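Local coordinates for protein alanine racemase (Oenococcus oeni PSU-1, PDB 3HUR) that belongs to the alanine racemase family, which pairs an N-terminal TIM-barrel domain with a mainly beta-stranded C-terminal domain, at residues F119-I129 against Q156-T164; F180-Q188 against W211-S219. All coordinates share one frame; numbering follows the deposited sequence.

Contact 1 of 2, residues F119-I129 against Q156-T164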
# COMPACT_ATOMS: atom_id res chain seq x y z
N PHE A 119 49.39 -5.19 -18.28
CA PHE A 119 48.94 -6.29 -17.41
C PHE A 119 49.41 -7.65 -17.90
O PHE A 119 49.73 -7.81 -19.07
CB PHE A 119 47.41 -6.31 -17.29
CG PHE A 119 46.69 -6.43 -18.61
CD1 PHE A 119 46.42 -7.67 -19.16
CD2 PHE A 119 46.26 -5.31 -19.29
CE1 PHE A 119 45.75 -7.78 -20.37
CE2 PHE A 119 45.59 -5.42 -20.51
CZ PHE A 119 45.32 -6.65 -21.03
N GLU A 120 49.39 -8.64 -17.01
CA GLU A 120 49.69 -10.04 -17.36
C GLU A 120 48.44 -10.87 -17.72
O GLU A 120 47.35 -10.62 -17.20
CB GLU A 120 50.44 -10.72 -16.21
CG GLU A 120 51.53 -9.83 -15.60
CD GLU A 120 52.69 -10.60 -14.99
OE1 GLU A 120 52.45 -11.33 -14.03
OE2 GLU A 120 53.84 -10.45 -15.48
N GLY A 121 48.61 -11.85 -18.59
CA GLY A 121 47.57 -12.81 -18.91
C GLY A 121 46.66 -12.34 -20.02
O GLY A 121 46.93 -11.32 -20.67
N THR A 122 45.58 -13.07 -20.25
CA THR A 122 44.65 -12.71 -21.30
C THR A 122 43.38 -12.05 -20.69
O THR A 122 42.74 -12.63 -19.81
CB THR A 122 44.34 -13.91 -22.25
OG1 THR A 122 42.94 -14.19 -22.25
CG2 THR A 122 45.13 -15.19 -21.87
N LEU A 123 43.10 -10.82 -21.12
CA LEU A 123 41.89 -10.08 -20.79
C LEU A 123 40.89 -10.27 -21.92
O LEU A 123 41.19 -9.91 -23.07
CB LEU A 123 42.18 -8.58 -20.65
CG LEU A 123 40.99 -7.68 -20.28
CD1 LEU A 123 40.44 -8.02 -18.87
CD2 LEU A 123 41.35 -6.20 -20.35
N LYS A 124 39.72 -10.82 -21.58
CA LYS A 124 38.67 -11.05 -22.57
C LYS A 124 37.71 -9.85 -22.55
O LYS A 124 37.23 -9.46 -21.48
CB LYS A 124 37.90 -12.31 -22.26
CG LYS A 124 38.78 -13.51 -22.02
CD LYS A 124 37.94 -14.76 -21.85
CE LYS A 124 38.74 -16.00 -21.97
NZ LYS A 124 37.78 -17.06 -22.40
N VAL A 125 37.45 -9.29 -23.74
CA VAL A 125 36.80 -8.01 -23.89
C VAL A 125 35.69 -8.13 -24.90
O VAL A 125 35.75 -9.00 -25.76
CB VAL A 125 37.78 -6.91 -24.32
CG1 VAL A 125 38.84 -6.67 -23.23
CG2 VAL A 125 38.42 -7.24 -25.67
N SER A 126 34.68 -7.28 -24.79
CA SER A 126 33.57 -7.26 -25.70
C SER A 126 33.40 -5.87 -26.20
O SER A 126 33.47 -4.92 -25.45
CB SER A 126 32.25 -7.66 -25.02
OG SER A 126 32.15 -9.05 -24.91
N LEU A 127 33.08 -5.75 -27.46
CA LEU A 127 33.03 -4.47 -28.09
C LEU A 127 31.57 -4.18 -28.35
O LEU A 127 30.87 -4.93 -29.04
CB LEU A 127 33.82 -4.57 -29.37
CG LEU A 127 34.18 -3.30 -30.10
CD1 LEU A 127 35.14 -2.48 -29.28
CD2 LEU A 127 34.81 -3.79 -31.40
N ALA A 128 31.09 -3.10 -27.76
CA ALA A 128 29.68 -2.81 -27.75
C ALA A 128 29.43 -1.79 -28.83
O ALA A 128 30.08 -0.76 -28.87
CB ALA A 128 29.26 -2.26 -26.40
N ILE A 129 28.48 -2.09 -29.70
CA ILE A 129 28.12 -1.18 -30.74
C ILE A 129 26.89 -0.37 -30.36
O ILE A 129 25.79 -0.87 -30.34
CB ILE A 129 27.86 -1.92 -32.08
CG1 ILE A 129 29.03 -2.86 -32.42
CG2 ILE A 129 27.59 -0.92 -33.18
CD1 ILE A 129 30.38 -2.24 -32.28
N GLN A 156 47.31 -10.13 -25.82
CA GLN A 156 46.72 -10.31 -24.50
C GLN A 156 45.20 -9.94 -24.47
O GLN A 156 44.52 -10.33 -23.54
CB GLN A 156 47.51 -9.52 -23.43
CG GLN A 156 48.82 -10.18 -23.03
CD GLN A 156 49.56 -9.46 -21.92
OE1 GLN A 156 50.47 -8.65 -22.18
NE2 GLN A 156 49.18 -9.73 -20.68
N LEU A 157 44.69 -9.18 -25.45
CA LEU A 157 43.25 -8.92 -25.56
C LEU A 157 42.59 -10.00 -26.39
O LEU A 157 43.02 -10.30 -27.47
CB LEU A 157 42.97 -7.55 -26.18
CG LEU A 157 43.45 -6.38 -25.33
CD1 LEU A 157 43.24 -5.05 -26.08
CD2 LEU A 157 42.72 -6.38 -23.95
N ASP A 158 41.54 -10.59 -25.86
CA ASP A 158 40.84 -11.61 -26.57
C ASP A 158 39.43 -11.11 -26.79
O ASP A 158 38.69 -10.95 -25.85
CB ASP A 158 40.87 -12.88 -25.75
CG ASP A 158 40.05 -13.95 -26.33
OD1 ASP A 158 39.50 -13.72 -27.42
OD2 ASP A 158 39.93 -15.01 -25.69
N LEU A 159 39.07 -10.84 -28.03
CA LEU A 159 37.77 -10.33 -28.36
C LEU A 159 36.75 -11.45 -28.24
O LEU A 159 36.79 -12.43 -28.96
CB LEU A 159 37.79 -9.79 -29.76
CG LEU A 159 36.57 -9.02 -30.22
CD1 LEU A 159 36.23 -7.90 -29.27
CD2 LEU A 159 36.86 -8.49 -31.64
N PHE A 160 35.83 -11.30 -27.29
CA PHE A 160 34.88 -12.32 -26.94
C PHE A 160 33.64 -12.14 -27.76
O PHE A 160 33.00 -13.11 -28.12
CB PHE A 160 34.52 -12.21 -25.44
CG PHE A 160 33.57 -13.26 -24.98
CD1 PHE A 160 32.21 -13.00 -24.90
CD2 PHE A 160 34.01 -14.53 -24.69
CE1 PHE A 160 31.32 -13.98 -24.51
CE2 PHE A 160 33.13 -15.53 -24.29
CZ PHE A 160 31.78 -15.24 -24.20
N SER A 161 33.28 -10.89 -28.02
CA SER A 161 32.05 -10.58 -28.75
C SER A 161 32.11 -9.18 -29.29
O SER A 161 32.76 -8.31 -28.69
CB SER A 161 30.79 -10.67 -27.83
OG SER A 161 29.65 -11.22 -28.51
N VAL A 162 31.43 -8.96 -30.41
CA VAL A 162 31.10 -7.64 -30.89
C VAL A 162 29.60 -7.66 -30.92
O VAL A 162 29.02 -8.54 -31.58
CB VAL A 162 31.62 -7.35 -32.31
CG1 VAL A 162 31.18 -5.96 -32.75
CG2 VAL A 162 33.12 -7.51 -32.36
N TYR A 163 28.98 -6.73 -30.21
CA TYR A 163 27.58 -6.92 -29.84
C TYR A 163 26.77 -5.64 -29.74
O TYR A 163 27.31 -4.55 -29.57
CB TYR A 163 27.50 -7.67 -28.49
CG TYR A 163 27.74 -6.79 -27.29
CD1 TYR A 163 29.00 -6.40 -26.95
CD2 TYR A 163 26.68 -6.30 -26.54
CE1 TYR A 163 29.24 -5.55 -25.90
CE2 TYR A 163 26.90 -5.47 -25.45
CZ TYR A 163 28.20 -5.10 -25.13
OH TYR A 163 28.46 -4.26 -24.06
N THR A 164 25.45 -5.81 -29.86
CA THR A 164 24.47 -4.74 -29.66
C THR A 164 23.15 -5.37 -29.23
O THR A 164 23.02 -6.58 -29.20
CB THR A 164 24.21 -4.00 -31.01
OG1 THR A 164 23.59 -2.73 -30.79
CG2 THR A 164 23.31 -4.85 -31.93
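Leu-123 and Val-125 pack on Leu-157 where strands 123-128 and 157-163 run side by side as parallel neighbours of the barrel sheet. Helix 141-153 completes this right-handed beta-alpha-beta crossover of the TIM-barrel domain. The tight face carries Leu-123, Val-125, Leu-127, Leu-157, Leu-159 and Val-162. CD2 of Leu-157 sits 3.9 Å from CD2 of Leu-123 and 4.0 Å from CG1 of Val-125. At the far end, CG1 of Ile-129 meets CG1 of Val-162 at 3.8 Å. The register slips by one residue at Phe-160: Val-125 faces Leu-159, but Leu-127 faces Val-162. Phe-160 N still hydrogen-bonds to Val-125 O (2.8 Å).

The face of Lys-124 and Asp-158 is looser and partly exposed at its outer end. These two side chains lie side by side, yet NZ of Lys-124 stays 4.4 Å from OD2 of Asp-158, too far for a salt bridge. Deeper in, the Tyr-163 ring lies beside Ala-128, and its OH hydrogen-bonds to OG1 of Thr-106.

Beside the 119-122 loop, the Gln-156 chain is extended beyond CG (chi2 -177°), which brings NE2 to two carbonyls. NE2 meets Gly-121 O in the carbonyl plane, on a lone pair, at 2.8 Å. It reaches Phe-119 O at 2.6 Å from a tilted approach. Two bonds from one amide nitrogen should fix the rotation of the Gln-156 side chain and link the 119-122 loop to the start of strand 157-163.

Contact 2 of 2, residues F180-Q188 against W211-S219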
# COMPACT_ATOMS: atom_id res chain seq x y z
N PHE A 180 13.49 -0.18 -34.95
CA PHE A 180 14.18 -1.41 -35.21
C PHE A 180 14.99 -1.27 -36.50
O PHE A 180 16.17 -1.58 -36.48
CB PHE A 180 13.20 -2.57 -35.27
CG PHE A 180 13.85 -3.90 -35.37
CD1 PHE A 180 14.03 -4.67 -34.23
CD2 PHE A 180 14.23 -4.41 -36.61
CE1 PHE A 180 14.62 -5.92 -34.30
CE2 PHE A 180 14.81 -5.66 -36.71
CZ PHE A 180 15.02 -6.42 -35.54
N GLU A 181 14.40 -0.79 -37.59
CA GLU A 181 15.15 -0.71 -38.86
C GLU A 181 16.31 0.24 -38.70
O GLU A 181 17.41 -0.05 -39.15
CB GLU A 181 14.28 -0.26 -40.06
CG GLU A 181 13.23 -1.30 -40.51
CD GLU A 181 13.84 -2.66 -40.83
OE1 GLU A 181 13.26 -3.69 -40.43
OE2 GLU A 181 14.92 -2.67 -41.48
N GLU A 182 16.07 1.36 -38.04
CA GLU A 182 17.11 2.36 -37.87
C GLU A 182 18.30 1.76 -37.14
O GLU A 182 19.45 1.92 -37.58
CB GLU A 182 16.57 3.55 -37.10
CG GLU A 182 17.53 4.69 -36.92
CD GLU A 182 16.91 5.89 -36.17
OE1 GLU A 182 15.65 6.00 -36.09
OE2 GLU A 182 17.70 6.73 -35.68
N GLN A 183 18.04 1.02 -36.07
CA GLN A 183 19.11 0.39 -35.31
C GLN A 183 19.87 -0.64 -36.17
O GLN A 183 21.11 -0.69 -36.16
CB GLN A 183 18.56 -0.29 -34.05
CG GLN A 183 18.11 0.68 -32.94
CD GLN A 183 18.00 0.01 -31.57
OE1 GLN A 183 17.06 -0.74 -31.28
NE2 GLN A 183 18.97 0.28 -30.73
N LEU A 184 19.13 -1.45 -36.92
CA LEU A 184 19.77 -2.42 -37.81
C LEU A 184 20.61 -1.72 -38.90
O LEU A 184 21.68 -2.20 -39.28
CB LEU A 184 18.70 -3.29 -38.44
CG LEU A 184 19.17 -4.50 -39.25
CD1 LEU A 184 20.14 -5.36 -38.41
CD2 LEU A 184 17.95 -5.29 -39.76
N ARG A 185 20.16 -0.55 -39.37
CA ARG A 185 20.97 0.23 -40.32
C ARG A 185 22.30 0.59 -39.63
O ARG A 185 23.38 0.24 -40.14
CB ARG A 185 20.16 1.44 -40.90
CG ARG A 185 20.91 2.74 -41.38
CD ARG A 185 20.54 3.07 -42.83
NE ARG A 185 20.04 4.42 -43.14
CZ ARG A 185 20.60 5.32 -43.98
NH1 ARG A 185 21.78 5.10 -44.59
NH2 ARG A 185 19.99 6.49 -44.19
N ARG A 186 22.21 1.20 -38.45
CA ARG A 186 23.42 1.59 -37.73
C ARG A 186 24.38 0.42 -37.47
O ARG A 186 25.59 0.56 -37.65
CB ARG A 186 23.08 2.29 -36.43
CG ARG A 186 22.86 3.81 -36.57
CD ARG A 186 21.61 4.17 -35.77
NE ARG A 186 21.36 5.62 -35.65
CZ ARG A 186 20.48 6.17 -34.80
NH1 ARG A 186 19.77 5.41 -33.95
NH2 ARG A 186 20.32 7.48 -34.79
N TRP A 187 23.85 -0.72 -37.05
CA TRP A 187 24.68 -1.91 -36.83
C TRP A 187 25.54 -2.18 -38.08
O TRP A 187 26.76 -2.25 -38.01
CB TRP A 187 23.81 -3.12 -36.49
CG TRP A 187 24.52 -4.42 -36.55
CD1 TRP A 187 24.44 -5.36 -37.55
CD2 TRP A 187 25.42 -4.95 -35.57
NE1 TRP A 187 25.22 -6.44 -37.24
CE2 TRP A 187 25.84 -6.21 -36.04
CE3 TRP A 187 25.90 -4.50 -34.34
CZ2 TRP A 187 26.74 -7.00 -35.33
CZ3 TRP A 187 26.79 -5.28 -33.64
CH2 TRP A 187 27.20 -6.52 -34.13
N GLN A 188 24.86 -2.30 -39.21
CA GLN A 188 25.50 -2.54 -40.50
C GLN A 188 26.45 -1.40 -40.90
O GLN A 188 27.60 -1.64 -41.19
CB GLN A 188 24.44 -2.74 -41.56
CG GLN A 188 23.61 -4.01 -41.39
CD GLN A 188 22.50 -4.04 -42.38
OE1 GLN A 188 22.31 -3.07 -43.07
NE2 GLN A 188 21.74 -5.14 -42.44
N TRP A 211 10.58 -12.90 -31.48
CA TRP A 211 9.80 -12.37 -32.60
C TRP A 211 10.56 -12.00 -33.91
O TRP A 211 9.95 -11.49 -34.81
CB TRP A 211 8.96 -11.17 -32.13
CG TRP A 211 7.92 -11.58 -31.15
CD1 TRP A 211 6.76 -12.26 -31.40
CD2 TRP A 211 7.98 -11.41 -29.72
NE1 TRP A 211 6.08 -12.51 -30.21
CE2 TRP A 211 6.81 -12.01 -29.18
CE3 TRP A 211 8.90 -10.82 -28.86
CZ2 TRP A 211 6.54 -12.00 -27.82
CZ3 TRP A 211 8.63 -10.81 -27.52
CH2 TRP A 211 7.45 -11.40 -27.00
N HIS A 212 11.86 -12.25 -34.02
CA HIS A 212 12.60 -11.96 -35.23
C HIS A 212 13.53 -13.11 -35.61
O HIS A 212 14.59 -12.91 -36.20
CB HIS A 212 13.49 -10.75 -35.03
CG HIS A 212 12.76 -9.47 -34.78
ND1 HIS A 212 12.11 -9.20 -33.60
CD2 HIS A 212 12.65 -8.35 -35.54
CE1 HIS A 212 11.62 -7.98 -33.64
NE2 HIS A 212 11.93 -7.44 -34.81
N HIS A 213 13.15 -14.34 -35.28
CA HIS A 213 14.04 -15.47 -35.59
C HIS A 213 14.17 -15.79 -37.09
O HIS A 213 15.04 -16.57 -37.47
CB HIS A 213 13.62 -16.71 -34.82
CG HIS A 213 12.39 -17.35 -35.33
ND1 HIS A 213 12.26 -18.72 -35.43
CD2 HIS A 213 11.20 -16.82 -35.72
CE1 HIS A 213 11.06 -19.01 -35.89
NE2 HIS A 213 10.39 -17.88 -36.08
N ASP A 214 13.30 -15.23 -37.92
CA ASP A 214 13.32 -15.56 -39.34
C ASP A 214 13.93 -14.47 -40.19
O ASP A 214 14.04 -14.62 -41.39
CB ASP A 214 11.90 -15.84 -39.83
CG ASP A 214 11.39 -17.21 -39.39
OD1 ASP A 214 12.23 -18.10 -39.10
OD2 ASP A 214 10.15 -17.39 -39.34
N ASP A 215 14.30 -13.37 -39.57
CA ASP A 215 14.98 -12.31 -40.27
C ASP A 215 16.47 -12.65 -40.43
O ASP A 215 17.24 -12.62 -39.45
CB ASP A 215 14.80 -11.00 -39.51
CG ASP A 215 15.33 -9.80 -40.27
OD1 ASP A 215 15.93 -9.98 -41.36
OD2 ASP A 215 15.15 -8.67 -39.77
N PRO A 216 16.89 -12.96 -41.67
CA PRO A 216 18.30 -13.33 -41.94
C PRO A 216 19.30 -12.23 -41.67
O PRO A 216 20.49 -12.48 -41.61
CB PRO A 216 18.29 -13.64 -43.43
CG PRO A 216 16.87 -13.98 -43.75
CD PRO A 216 16.04 -13.11 -42.86
N ARG A 217 18.82 -11.00 -41.52
CA ARG A 217 19.70 -9.87 -41.27
C ARG A 217 20.23 -9.86 -39.84
O ARG A 217 21.19 -9.14 -39.52
CB ARG A 217 18.95 -8.57 -41.52
CG ARG A 217 18.57 -8.27 -43.00
CD ARG A 217 17.75 -6.98 -43.12
NE ARG A 217 16.44 -7.11 -42.49
CZ ARG A 217 15.63 -6.10 -42.18
NH1 ARG A 217 15.96 -4.86 -42.45
NH2 ARG A 217 14.46 -6.34 -41.58
N ILE A 218 19.56 -10.62 -38.96
CA ILE A 218 19.97 -10.72 -37.57
C ILE A 218 20.89 -11.94 -37.46
O ILE A 218 20.53 -13.04 -37.89
CB ILE A 218 18.77 -10.89 -36.60
CG1 ILE A 218 17.69 -9.82 -36.83
CG2 ILE A 218 19.23 -10.80 -35.18
CD1 ILE A 218 18.14 -8.41 -36.52
N SER A 219 22.07 -11.74 -36.91
CA SER A 219 22.94 -12.89 -36.58
C SER A 219 22.55 -13.52 -35.23
O SER A 219 22.44 -12.85 -34.21
CB SER A 219 24.40 -12.46 -36.51
OG SER A 219 25.21 -13.55 -36.06
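The Phe-180 side chain leaves opposite its own backbone N (chi1 -173°), and that of His-212 opposite its carbonyl carbon (chi1 -64°). With these torsions the two side chains come from opposite directions and their rings overlap in an offset stack, with centroids 4.1 Å apart and planes at 16°. The contact packs helix 174-191 of the TIM-barrel domain against the loop after helix 206-211, and a salt-bridge network of Glu-181, Asp-215 and Arg-217 ties the two together. Phe-166 also stacks with Phe-180.

Arg-217 is bent at chi3, which turns its guanidinium to Glu-181 on the helix. The grip is end-on, through two nitrogens. NH1 reaches OE2 of Glu-181 at 2.6 Å, and NH2 reaches OE1 of Glu-181 at 3.1 Å. Both oxygens use their syn lone pairs, and the carboxylate is nearly coplanar with the guanidinium.

Asp-215 steadies the arginine from within the loop. Its OD1 accepts from NE of Arg-217 in the guanidinium plane. The same OD1 takes the backbone N of Arg-217 at 3.1 Å, from above the carboxylate plane, and so forms an Asx turn. The same guanidinium is thus bonded within the loop and to the helix. With carboxylates at two neighbouring edges of the guanidinium, the positive charge of Arg-217 is probably well balanced.

Apolar contacts complete the interface. CD1 of Ile-218 touches CZ of Phe-180 at 3.8 Å and also meets CD1 of Leu-184. CD2 of Leu-184 lies over one face of the Arg-217 guanidinium, 3.4 Å from CZ of Arg-217.

Both contacts belong to the N-terminal TIM-barrel domain, and their centres lie about 23 Å apart. They come in series along the chain: contact 1 closes at the end of strand 157-163, and contact 2 opens on helix 174-191, the next helix. Contact 1 joins two strands of the parallel sheet. Contact 2 joins the following helix to a loop that leads on to strand 222-223 of the same sheet. Trp-187 of that helix connects them directly. Its ring packs on Ile-129 and Thr-164, with CZ3 of Trp-187 3.5 Å from CG1 of Ile-129. The helix thus touches the ends of the paired strands as well as the later loop.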